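Local coordinates for protein beta-lactamase (Francisella tularensis subsp. tularensis, PDB 3P09) that probably hydrolyses the ring of beta-lactam antibiotics to give substituted beta-amino acids, as a class A beta-lactamase linked to antibiotic resistance, at residues A129-V134 against T158-E163; N30-N33 against G37-G40; K148-N153 against Y186-G191; A121-D126 against I203-D208. All coordinates share one frame; numbering follows the deposited sequence.

Interaction 1: A129-V134 against T158-E163; sequences ASNILV and TADEPE
The side-chain amide of Asn131 carries the carboxylate of Asp160 stacked on one face, with the two planes 28° apart and their CG atoms separated by 3.7 Å. The amide's polar edges are spent on the next residue: Asn131 OD1 accepts from Glu161 N at 3.0 Å, in the carbonyl plane on a lone pair, and Asn131 ND2 gives a nearly straight bond (169°) to Glu161 O at 2.9 Å. Glu161 O lies close to the amide plane of Asn131, whereas ND2 is tilted from the carbonyl plane of Glu161. Two bonds to the backbone of one residue fix the amide's rotation and identify which of its ends is oxygen. The carboxylate of Asp160 meets the amide face because its CG stands between its own backbone N and carbonyl carbon (chi1 58°); the backbone itself sets Asp160 CB 3.1 Å from Asn131 OD1. The loop 158-163, with a cis peptide before Pro162, probably corresponds to the omega loop of class A beta-lactamases, and Glu161 is consistent with their general-base glutamate. Its chain bends at chi2, leading the carboxylate away from helix 127-137 to weak interactions with Ser64 and Lys67. Beside the stacked pair, a water donates both to Asn131 O (2.8 Å) and to Asp160 OD2 (2.7 Å), tying helix backbone to carboxylate. Val134 CG2 lies 4.4 Å from Asp160 CB, a looser apolar touch.

Interaction 2: N30-N33 against G37-G40; sequences NLEN and GKIG. With SO4 (sulfate ion), chain G.
Between Glu32, in the last turns of helix 24-35, and Gly37, just before strand 38-44, the chain reverses closely enough to bring their CA atoms to 5.9 Å, and Gly37 takes a positive phi (77°) as the strand begins. Glu32 spans the gap. Its CG lies anti to the carbonyl carbon and the chain runs extended from there, sliding past Gly37 O (3.4 Å from Glu32 CG) until OE2 reaches the backbone of the strand. There Ile39 N donates to Glu32 OE2 at 2.9 Å with an N-H...O angle of 166°, onto the anti lone pair, and Ile39 CG2 packs 3.7 Å from the same oxygen. The other oxygen, OE1, is gripped by Tyr54 OH and by a water that donates to it at 2.8 Å. That water accepts from Lys38 NZ, also at 2.8 Å, so the opposite charges are linked through water, with Glu32 OE1 and Lys38 NZ 4.7 Å apart. Lys38 NZ also makes weak bonds to a sulfate, probably from the crystallisation liquor. With Leu31 and Ile39 both resting on helix 271-289, this is the helix-to-strand entry into the antiparallel sheet of the alpha/beta domain of class A beta-lactamases.

Interaction 3: K148-N153 against Y186-G191; sequences KKLGDN and YKLAFG
The side chain of Leu150 meets helix 178-190 through one methyl, CD2, which touches both Lys187 and Leu188; its carbonyl O is the second point of contact. CG of Leu150 stands anti to its carbonyl carbon (chi1 -84°), and although CB does not point at the other helix, this torsion swings the branch inward. CD2 then lies 4.0 Å from Leu188 CD2 and 4.1 Å from Leu188 CG, the two leucine side chains crossing at about a right angle. Lys187 behaves differently: CG is anti to its backbone N (chi1 -177°), the chain stays extended to CE, and it slides past Leu150 in the reverse direction. On the way Lys187 CG passes 4.1 Å from Leu150 CD2, while CD and CE lie 3.4 Å and 3.5 Å from Leu150 O. A bend at chi4 (58°) turns the ammonium group aside, to a weak bond with Asn192 just past the helix. Leu150 O belongs to the turn where helix 140-149 finishes in a Schellman motif, Gly151 having positive phi and its N bonded to Lys148 O at 2.9 Å. Ile193 touches both leucines, and helix 66-80 packs against them through Leu69 and Phe68. No hydrogen bond joins 148-153 to 186-191: methyls and methylenes pack together, and lysine methylenes, CE probably polarised by the ammonium group, lie against a carbonyl oxygen.

Interaction 4: A121-D126 against I203-D208; sequences AAILSD and IKYLQD. With SO4 (sulfate ion), chain F.
Methyl groups set against backbone carbonyl oxygens are the odd feature here: Ile123 CG2 lies 3.4 Å from Tyr205 O, and Leu124 CD1 lies 3.9 Å from Asp208 O, both oxygens on helix 196-208. Ile123 makes the largest part of the contact with its two branches. With CG2 anti to its backbone N and CG1 beside it, CG2 reaches over the helix backbone to Leu206 (CG2 to Leu206 CD2, 4.2 Å), while CG1 meets Tyr205 CB at 3.8 Å. The ring of Tyr205 leads away, its OH bonded to Ser116 and Asn119 on helix 115-123. Leu124 sits where that helix ends. Ser125, at positive phi (77°), is the C-prime residue of a Schellman motif, with Asp126 N bonded to Ala121 O at 2.9 Å. The hydroxyl of Ser125 donates to a sulfate oxygen, Ser125 OG to O3 at 2.7 Å; the sulfate is also hydrogen-bonded by Thr230 and Thr232. Ser125 and its neighbours Ser64, Lys67 and Lys229 are consistent with the class A active site. Across the contact itself nothing is hydrogen-bonded, so methyl packing, against side chains and carbonyl oxygens, is what joins this probable active-site turn to helix 196-208.

From the N terminus, interaction 2 closes first, a short connection of three residues, two of them still helical, that joins helix 24-35 to the first strand of the sheet. The other three follow in series, in the helical part of the fold. Interaction 4, joining helices 115-123 and 196-208, opens at 121-126 and closes last, enclosing both others. Inside it interaction 1 ties helix 127-137 to the loop before strand 175-176, and interaction 3 ties the ends of helices 140-149 and 178-190; their segments alternate, so these two cross. Interaction 1 touches interaction 4 through Ala129 on Ala121, and interaction 3 touches it through Ala189 on Ile203. Interactions 2 and 4 fall on opposite sides of the chain's centre, their nearest atoms about 17 Å apart.

Interaction 1: A129-V134 against T158-E163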
loop_
_atom_site.group_PDB
_atom_site.type_symbol
_atom_site.label_atom_id
_atom_site.label_comp_id
_atom_site.label_asym_id
_atom_site.label_seq_id
_atom_site.Cartn_x
_atom_site.Cartn_y
_atom_site.Cartn_z
ATOM N N ALA A 129 -14.000 -1.791 -6.330
ATOM C CA ALA A 129 -13.571 -0.452 -6.702
ATOM C C ALA A 129 -12.241 -0.520 -7.447
ATOM O O ALA A 129 -12.060 0.141 -8.480
ATOM C CB ALA A 129 -13.460 0.441 -5.461
ATOM N N SER A 130 -11.325 -1.331 -6.924
ATOM C CA SER A 130 -9.997 -1.488 -7.515
ATOM C C SER A 130 -10.072 -2.060 -8.915
ATOM O O SER A 130 -9.387 -1.592 -9.820
ATOM C CB SER A 130 -9.136 -2.427 -6.666
ATOM O OG SER A 130 -8.950 -1.884 -5.381
ATOM N N ASN A 131 -10.880 -3.101 -9.093
ATOM C CA ASN A 131 -10.971 -3.721 -10.415
ATOM C C ASN A 131 -11.568 -2.744 -11.431
ATOM O O ASN A 131 -11.155 -2.709 -12.587
ATOM C CB ASN A 131 -11.777 -5.035 -10.368
ATOM C CG ASN A 131 -11.000 -6.184 -9.715
ATOM O OD1 ASN A 131 -9.832 -6.039 -9.357
ATOM N ND2 ASN A 131 -11.657 -7.327 -9.555
ATOM N N ILE A 132 -12.539 -1.947 -10.993
ATOM C CA ILE A 132 -13.134 -0.922 -11.857
ATOM C C ILE A 132 -12.078 0.097 -12.294
ATOM O O ILE A 132 -12.009 0.482 -13.464
ATOM C CB ILE A 132 -14.304 -0.201 -11.150
ATOM C CG1 ILE A 132 -15.497 -1.159 -10.992
ATOM C CG2 ILE A 132 -14.708 1.062 -11.916
ATOM C CD1 ILE A 132 -16.580 -0.645 -10.094
ATOM N N LEU A 133 -11.235 0.517 -11.356
ATOM C CA LEU A 133 -10.215 1.514 -11.663
ATOM C C LEU A 133 -9.200 0.991 -12.668
ATOM O O LEU A 133 -8.799 1.717 -13.585
ATOM C CB LEU A 133 -9.509 1.979 -10.385
ATOM C CG LEU A 133 -10.382 2.851 -9.462
ATOM C CD1 LEU A 133 -9.659 3.135 -8.182
ATOM C CD2 LEU A 133 -10.771 4.173 -10.144
ATOM N N VAL A 134 -8.793 -0.265 -12.495
ATOM C CA VAL A 134 -7.873 -0.911 -13.434
ATOM C C VAL A 134 -8.482 -0.886 -14.834
ATOM O O VAL A 134 -7.818 -0.542 -15.805
ATOM C CB VAL A 134 -7.578 -2.381 -13.035
ATOM C CG1 VAL A 134 -6.956 -3.153 -14.209
ATOM C CG2 VAL A 134 -6.679 -2.435 -11.817
ATOM N N THR A 158 0.556 -8.776 -12.114
ATOM C CA THR A 158 0.091 -9.510 -13.300
ATOM C C THR A 158 -1.390 -9.818 -13.227
ATOM O O THR A 158 -1.929 -10.510 -14.095
ATOM C CB THR A 158 0.841 -10.840 -13.498
ATOM O OG1 THR A 158 0.630 -11.681 -12.354
ATOM C CG2 THR A 158 2.337 -10.593 -13.698
ATOM N N ALA A 159 -2.046 -9.311 -12.191
ATOM C CA ALA A 159 -3.473 -9.545 -12.031
ATOM C C ALA A 159 -4.115 -8.504 -11.123
ATOM O O ALA A 159 -3.433 -7.759 -10.421
ATOM C CB ALA A 159 -3.720 -10.957 -11.488
ATOM N N ASP A 160 -5.440 -8.454 -11.158
ATOM C CA ASP A 160 -6.186 -7.622 -10.231
ATOM C C ASP A 160 -6.770 -8.513 -9.133
ATOM O O ASP A 160 -6.197 -9.561 -8.841
ATOM C CB ASP A 160 -7.227 -6.764 -10.959
ATOM C CG ASP A 160 -8.213 -7.582 -11.762
ATOM O OD1 ASP A 160 -8.371 -8.789 -11.472
ATOM O OD2 ASP A 160 -8.848 -6.999 -12.673
ATOM N N GLU A 161 -7.876 -8.102 -8.514
ATOM C CA GLU A 161 -8.412 -8.815 -7.350
ATOM C C GLU A 161 -9.356 -9.916 -7.777
ATOM O O GLU A 161 -10.183 -9.703 -8.655
ATOM C CB GLU A 161 -9.180 -7.852 -6.415
ATOM C CG GLU A 161 -8.315 -6.881 -5.594
ATOM C CD GLU A 161 -7.740 -7.517 -4.344
ATOM O OE1 GLU A 161 -8.320 -8.511 -3.863
ATOM O OE2 GLU A 161 -6.707 -7.029 -3.839
ATOM N N PRO A 162 -9.278 -11.083 -7.115
ATOM C CA PRO A 162 -8.389 -11.383 -5.987
ATOM C C PRO A 162 -7.101 -12.120 -6.381
ATOM O O PRO A 162 -6.277 -12.439 -5.512
ATOM C CB PRO A 162 -9.248 -12.311 -5.130
ATOM C CG PRO A 162 -10.072 -13.047 -6.107
ATOM C CD PRO A 162 -10.291 -12.136 -7.297
ATOM N N GLU A 163 -6.922 -12.381 -7.669
ATOM C CA GLU A 163 -5.785 -13.192 -8.124
ATOM C C GLU A 163 -4.427 -12.596 -7.717
ATOM O O GLU A 163 -3.472 -13.332 -7.504
ATOM C CB GLU A 163 -5.838 -13.427 -9.641
ATOM C CG GLU A 163 -4.702 -14.310 -10.150
ATOM C CD GLU A 163 -4.827 -14.690 -11.615
ATOM O OE1 GLU A 163 -5.583 -14.020 -12.354
ATOM O OE2 GLU A 163 -4.159 -15.668 -12.030
HETATM O O HOH W 1 -10.142 -4.976 -13.922
#

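Interaction 2: N30-N33 against G37-G40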
loop_
_atom_site.group_PDB
_atom_site.type_symbol
_atom_site.label_atom_id
_atom_site.label_comp_id
_atom_site.label_asym_id
_atom_site.label_seq_id
_atom_site.Cartn_x
_atom_site.Cartn_y
_atom_site.Cartn_z
ATOM N N ASN A 30 15.402 -10.589 15.738
ATOM C CA ASN A 30 14.696 -11.197 16.857
ATOM C C ASN A 30 13.214 -11.400 16.546
ATOM O O ASN A 30 12.626 -12.410 16.936
ATOM C CB ASN A 30 14.884 -10.386 18.143
ATOM C CG ASN A 30 16.301 -10.486 18.696
ATOM O OD1 ASN A 30 17.044 -11.420 18.375
ATOM N ND2 ASN A 30 16.679 -9.525 19.537
ATOM N N LEU A 31 12.614 -10.449 15.832
ATOM C CA LEU A 31 11.213 -10.594 15.448
ATOM C C LEU A 31 11.018 -11.801 14.535
ATOM O O LEU A 31 10.032 -12.531 14.666
ATOM C CB LEU A 31 10.688 -9.324 14.767
ATOM C CG LEU A 31 10.682 -8.035 15.600
ATOM C CD1 LEU A 31 10.171 -6.870 14.750
ATOM C CD2 LEU A 31 9.827 -8.200 16.848
ATOM N N GLU A 32 11.955 -12.002 13.609
ATOM C CA GLU A 32 11.901 -13.148 12.702
ATOM C C GLU A 32 12.023 -14.475 13.449
ATOM O O GLU A 32 11.287 -15.421 13.172
ATOM C CB GLU A 32 12.978 -13.030 11.612
ATOM C CG GLU A 32 12.588 -12.026 10.526
ATOM C CD GLU A 32 13.710 -11.702 9.551
ATOM O OE1 GLU A 32 14.885 -11.977 9.862
ATOM O OE2 GLU A 32 13.413 -11.153 8.463
ATOM N N ASN A 33 12.953 -14.532 14.394
ATOM C CA ASN A 33 13.141 -15.715 15.227
ATOM C C ASN A 33 11.889 -16.028 16.027
ATOM O O ASN A 33 11.507 -17.187 16.203
ATOM C CB ASN A 33 14.302 -15.490 16.191
ATOM C CG ASN A 33 15.647 -15.489 15.490
ATOM O OD1 ASN A 33 15.792 -16.063 14.414
ATOM N ND2 ASN A 33 16.640 -14.842 16.100
ATOM N N GLY A 37 9.431 -16.663 9.407
ATOM C CA GLY A 37 9.281 -15.854 8.211
ATOM C C GLY A 37 10.253 -14.694 8.117
ATOM O O GLY A 37 11.301 -14.677 8.776
ATOM N N LYS A 38 9.905 -13.722 7.276
ATOM C CA LYS A 38 10.806 -12.623 6.955
ATOM C C LYS A 38 10.083 -11.297 7.117
ATOM O O LYS A 38 8.924 -11.159 6.717
ATOM C CB LYS A 38 11.304 -12.759 5.516
ATOM C CG LYS A 38 12.241 -13.941 5.300
ATOM C CD LYS A 38 13.694 -13.510 5.380
ATOM C CE LYS A 38 14.609 -14.712 5.504
ATOM N NZ LYS A 38 15.983 -14.311 5.916
ATOM N N ILE A 39 10.765 -10.323 7.708
ATOM C CA ILE A 39 10.211 -8.984 7.789
ATOM C C ILE A 39 11.079 -8.044 6.952
ATOM O O ILE A 39 12.302 -8.176 6.926
ATOM C CB ILE A 39 10.129 -8.496 9.238
ATOM C CG1 ILE A 39 9.293 -7.215 9.317
ATOM C CG2 ILE A 39 11.526 -8.263 9.793
ATOM C CD1 ILE A 39 8.111 -7.311 10.224
ATOM N N GLY A 40 10.442 -7.121 6.241
ATOM C CA GLY A 40 11.160 -6.208 5.369
ATOM C C GLY A 40 10.772 -4.792 5.737
ATOM O O GLY A 40 9.592 -4.501 5.926
HETATM S S SO4 G . 19.650 -15.464 6.071
HETATM O O1 SO4 G . 18.759 -15.247 7.212
HETATM O O2 SO4 G . 20.565 -16.566 6.363
HETATM O O3 SO4 G . 18.855 -15.796 4.891
HETATM O O4 SO4 G . 20.428 -14.252 5.819
HETATM O O HOH W 2 16.157 -11.975 7.378
#

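Interaction 3: K148-N153 against Y186-G191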
loop_
_atom_site.group_PDB
_atom_site.type_symbol
_atom_site.label_atom_id
_atom_site.label_comp_id
_atom_site.label_asym_id
_atom_site.label_seq_id
_atom_site.Cartn_x
_atom_site.Cartn_y
_atom_site.Cartn_z
ATOM N N LYS A 148 6.522 1.691 -13.871
ATOM C CA LYS A 148 7.853 1.926 -14.433
ATOM C C LYS A 148 8.195 3.423 -14.492
ATOM O O LYS A 148 9.327 3.815 -14.228
ATOM C CB LYS A 148 7.985 1.276 -15.818
ATOM C CG LYS A 148 8.257 -0.225 -15.741
ATOM C CD LYS A 148 7.631 -0.991 -16.901
ATOM C CE LYS A 148 7.581 -2.486 -16.585
ATOM N NZ LYS A 148 6.602 -3.236 -17.424
ATOM N N LYS A 149 7.213 4.255 -14.823
ATOM C CA LYS A 149 7.415 5.707 -14.860
ATOM C C LYS A 149 7.840 6.253 -13.493
ATOM O O LYS A 149 8.589 7.236 -13.415
ATOM C CB LYS A 149 6.141 6.409 -15.337
ATOM C CG LYS A 149 6.275 7.913 -15.553
ATOM C CD LYS A 149 4.930 8.510 -15.976
ATOM C CE LYS A 149 5.004 10.032 -16.115
ATOM N NZ LYS A 149 3.712 10.623 -16.587
ATOM N N LEU A 150 7.345 5.618 -12.425
ATOM C CA LEU A 150 7.723 5.967 -11.056
ATOM C C LEU A 150 9.177 5.656 -10.742
ATOM O O LEU A 150 9.709 6.133 -9.738
ATOM C CB LEU A 150 6.852 5.222 -10.040
ATOM C CG LEU A 150 5.492 5.802 -9.670
ATOM C CD1 LEU A 150 4.828 4.915 -8.628
ATOM C CD2 LEU A 150 5.630 7.225 -9.146
ATOM N N GLY A 151 9.820 4.849 -11.587
ATOM C CA GLY A 151 11.182 4.420 -11.323
ATOM C C GLY A 151 11.244 3.063 -10.635
ATOM O O GLY A 151 12.310 2.630 -10.191
ATOM N N ASP A 152 10.099 2.388 -10.566
ATOM C CA ASP A 152 9.990 1.101 -9.879
ATOM C C ASP A 152 10.154 -0.061 -10.852
ATOM O O ASP A 152 9.244 -0.364 -11.625
ATOM C CB ASP A 152 8.627 0.996 -9.185
ATOM C CG ASP A 152 8.488 -0.276 -8.359
ATOM O OD1 ASP A 152 9.287 -1.215 -8.574
ATOM O OD2 ASP A 152 7.583 -0.339 -7.494
ATOM N N ASN A 153 11.304 -0.721 -10.802
ATOM C CA ASN A 153 11.545 -1.895 -11.642
ATOM C C ASN A 153 11.537 -3.205 -10.855
ATOM O O ASN A 153 11.984 -4.237 -11.358
ATOM C CB ASN A 153 12.877 -1.769 -12.386
ATOM C CG ASN A 153 12.964 -0.505 -13.206
ATOM O OD1 ASN A 153 13.828 0.341 -12.968
ATOM N ND2 ASN A 153 12.058 -0.355 -14.172
ATOM N N TYR A 186 6.414 7.533 -1.274
ATOM C CA TYR A 186 7.039 8.836 -1.006
ATOM C C TYR A 186 7.011 9.692 -2.263
ATOM O O TYR A 186 6.694 10.882 -2.221
ATOM C CB TYR A 186 8.495 8.656 -0.568
ATOM C CG TYR A 186 9.138 9.948 -0.114
ATOM C CD1 TYR A 186 9.816 10.767 -1.011
ATOM C CD2 TYR A 186 9.047 10.360 1.210
ATOM C CE1 TYR A 186 10.403 11.964 -0.592
ATOM C CE2 TYR A 186 9.618 11.549 1.635
ATOM C CZ TYR A 186 10.296 12.344 0.732
ATOM O OH TYR A 186 10.864 13.519 1.166
ATOM N N LYS A 187 7.356 9.079 -3.393
ATOM C CA LYS A 187 7.414 9.822 -4.644
ATOM C C LYS A 187 6.027 10.341 -5.007
ATOM O O LYS A 187 5.867 11.496 -5.437
ATOM C CB LYS A 187 7.991 8.954 -5.758
ATOM C CG LYS A 187 8.165 9.669 -7.086
ATOM C CD LYS A 187 9.188 8.930 -7.946
ATOM C CE LYS A 187 9.386 9.611 -9.292
ATOM N NZ LYS A 187 9.821 11.031 -9.148
ATOM N N LEU A 188 5.014 9.507 -4.800
ATOM C CA LEU A 188 3.646 9.924 -5.126
ATOM C C LEU A 188 3.157 11.079 -4.241
ATOM O O LEU A 188 2.485 12.006 -4.706
ATOM C CB LEU A 188 2.690 8.732 -5.044
ATOM C CG LEU A 188 2.758 7.753 -6.229
ATOM C CD1 LEU A 188 1.998 6.492 -5.911
ATOM C CD2 LEU A 188 2.223 8.396 -7.521
ATOM N N ALA A 189 3.493 11.033 -2.962
ATOM C CA ALA A 189 2.972 12.022 -2.023
ATOM C C ALA A 189 3.797 13.313 -2.022
ATOM O O ALA A 189 3.261 14.407 -1.796
ATOM C CB ALA A 189 2.908 11.411 -0.616
ATOM N N PHE A 190 5.097 13.190 -2.279
ATOM C CA PHE A 190 6.007 14.328 -2.110
ATOM C C PHE A 190 6.885 14.641 -3.315
ATOM O O PHE A 190 7.545 15.684 -3.348
ATOM C CB PHE A 190 6.895 14.093 -0.892
ATOM C CG PHE A 190 6.125 13.803 0.355
ATOM C CD1 PHE A 190 5.290 14.767 0.904
ATOM C CD2 PHE A 190 6.224 12.580 0.971
ATOM C CE1 PHE A 190 4.565 14.503 2.043
ATOM C CE2 PHE A 190 5.502 12.307 2.119
ATOM C CZ PHE A 190 4.666 13.279 2.653
ATOM N N GLY A 191 6.882 13.753 -4.307
ATOM C CA GLY A 191 7.804 13.860 -5.426
ATOM C C GLY A 191 7.338 14.710 -6.594
ATOM O O GLY A 191 6.464 15.567 -6.462
#

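Interaction 4: A121-D126 against I203-D208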
loop_
_atom_site.group_PDB
_atom_site.type_symbol
_atom_site.label_atom_id
_atom_site.label_comp_id
_atom_site.label_asym_id
_atom_site.label_seq_id
_atom_site.Cartn_x
_atom_site.Cartn_y
_atom_site.Cartn_z
ATOM N N ALA A 121 -12.498 4.569 -2.214
ATOM C CA ALA A 121 -12.869 3.190 -1.924
ATOM C C ALA A 121 -11.677 2.239 -2.044
ATOM O O ALA A 121 -11.489 1.373 -1.185
ATOM C CB ALA A 121 -13.972 2.741 -2.864
ATOM N N ALA A 122 -10.899 2.385 -3.121
ATOM C CA ALA A 122 -9.744 1.519 -3.366
ATOM C C ALA A 122 -8.697 1.650 -2.267
ATOM O O ALA A 122 -8.113 0.652 -1.829
ATOM C CB ALA A 122 -9.117 1.809 -4.734
ATOM N N ILE A 123 -8.455 2.879 -1.821
ATOM C CA ILE A 123 -7.481 3.104 -0.751
ATOM C C ILE A 123 -7.970 2.510 0.565
ATOM O O ILE A 123 -7.179 2.086 1.403
ATOM C CB ILE A 123 -7.177 4.598 -0.582
ATOM C CG1 ILE A 123 -6.454 5.127 -1.829
ATOM C CG2 ILE A 123 -6.361 4.843 0.677
ATOM C CD1 ILE A 123 -5.139 4.386 -2.170
ATOM N N LEU A 124 -9.284 2.471 0.734
ATOM C CA LEU A 124 -9.882 1.773 1.855
ATOM C C LEU A 124 -9.973 0.273 1.585
ATOM O O LEU A 124 -10.609 -0.463 2.345
ATOM C CB LEU A 124 -11.269 2.340 2.167
ATOM C CG LEU A 124 -11.264 3.424 3.243
ATOM C CD1 LEU A 124 -10.489 4.661 2.765
ATOM C CD2 LEU A 124 -12.686 3.778 3.634
ATOM N N SER A 125 -9.340 -0.159 0.497
ATOM C CA SER A 125 -9.212 -1.579 0.133
ATOM C C SER A 125 -10.456 -2.275 -0.476
ATOM O O SER A 125 -10.526 -3.512 -0.548
ATOM C CB SER A 125 -8.618 -2.412 1.287
ATOM O OG SER A 125 -7.659 -3.333 0.769
ATOM N N ASP A 126 -11.409 -1.478 -0.938
ATOM C CA ASP A 126 -12.592 -1.977 -1.647
ATOM C C ASP A 126 -12.142 -2.687 -2.934
ATOM O O ASP A 126 -11.543 -2.071 -3.819
ATOM C CB ASP A 126 -13.498 -0.771 -1.969
ATOM C CG ASP A 126 -14.884 -1.178 -2.458
ATOM O OD1 ASP A 126 -14.983 -1.883 -3.489
ATOM O OD2 ASP A 126 -15.874 -0.777 -1.807
ATOM N N ILE A 203 -2.574 12.239 -0.658
ATOM C CA ILE A 203 -2.323 12.268 0.775
ATOM C C ILE A 203 -3.618 12.161 1.576
ATOM O O ILE A 203 -3.699 11.412 2.547
ATOM C CB ILE A 203 -1.602 13.572 1.149
ATOM C CG1 ILE A 203 -0.125 13.469 0.748
ATOM C CG2 ILE A 203 -1.761 13.871 2.636
ATOM C CD1 ILE A 203 0.617 14.804 0.776
ATOM N N LYS A 204 -4.637 12.910 1.169
ATOM C CA LYS A 204 -5.917 12.852 1.872
ATOM C C LYS A 204 -6.553 11.449 1.823
ATOM O O LYS A 204 -7.079 10.964 2.828
ATOM C CB LYS A 204 -6.875 13.934 1.355
ATOM C CG LYS A 204 -8.217 14.023 2.090
ATOM C CD LYS A 204 -8.035 14.243 3.593
ATOM C CE LYS A 204 -9.299 14.796 4.257
ATOM N NZ LYS A 204 -10.444 13.838 4.246
ATOM N N TYR A 205 -6.502 10.785 0.669
ATOM C CA TYR A 205 -7.011 9.409 0.596
ATOM C C TYR A 205 -6.324 8.503 1.621
ATOM O O TYR A 205 -6.964 7.709 2.317
ATOM C CB TYR A 205 -6.742 8.775 -0.769
ATOM C CG TYR A 205 -7.469 9.322 -1.976
ATOM C CD1 TYR A 205 -8.818 9.650 -1.941
ATOM C CD2 TYR A 205 -6.789 9.456 -3.185
ATOM C CE1 TYR A 205 -9.465 10.133 -3.099
ATOM C CE2 TYR A 205 -7.412 9.925 -4.324
ATOM C CZ TYR A 205 -8.746 10.257 -4.286
ATOM O OH TYR A 205 -9.311 10.726 -5.465
ATOM N N LEU A 206 -5.001 8.577 1.662
ATOM C CA LEU A 206 -4.217 7.725 2.552
ATOM C C LEU A 206 -4.544 8.003 4.016
ATOM O O LEU A 206 -4.602 7.086 4.849
ATOM C CB LEU A 206 -2.731 7.961 2.305
ATOM C CG LEU A 206 -2.158 7.427 0.993
ATOM C CD1 LEU A 206 -0.704 7.854 0.924
ATOM C CD2 LEU A 206 -2.300 5.905 0.891
ATOM N N GLN A 207 -4.740 9.278 4.334
ATOM C CA GLN A 207 -5.114 9.673 5.685
ATOM C C GLN A 207 -6.530 9.253 6.075
ATOM O O GLN A 207 -6.824 9.076 7.260
ATOM C CB GLN A 207 -4.943 11.187 5.871
ATOM C CG GLN A 207 -3.471 11.638 5.806
ATOM C CD GLN A 207 -3.322 13.131 5.962
ATOM O OE1 GLN A 207 -4.263 13.878 5.734
ATOM N NE2 GLN A 207 -2.135 13.575 6.356
ATOM N N ASP A 208 -7.406 9.110 5.087
ATOM C CA ASP A 208 -8.777 8.667 5.346
ATOM C C ASP A 208 -8.871 7.165 5.604
ATOM O O ASP A 208 -9.905 6.673 6.062
ATOM C CB ASP A 208 -9.686 9.005 4.160
ATOM C CG ASP A 208 -10.067 10.468 4.106
ATOM O OD1 ASP A 208 -9.822 11.195 5.098
ATOM O OD2 ASP A 208 -10.625 10.882 3.066
HETATM S S SO4 F . -6.254 -5.446 3.230
HETATM O O1 SO4 F . -6.241 -6.021 4.558
HETATM O O2 SO4 F . -5.901 -6.454 2.236
HETATM O O3 SO4 F . -7.589 -4.957 2.973
HETATM O O4 SO4 F . -5.283 -4.369 3.163
#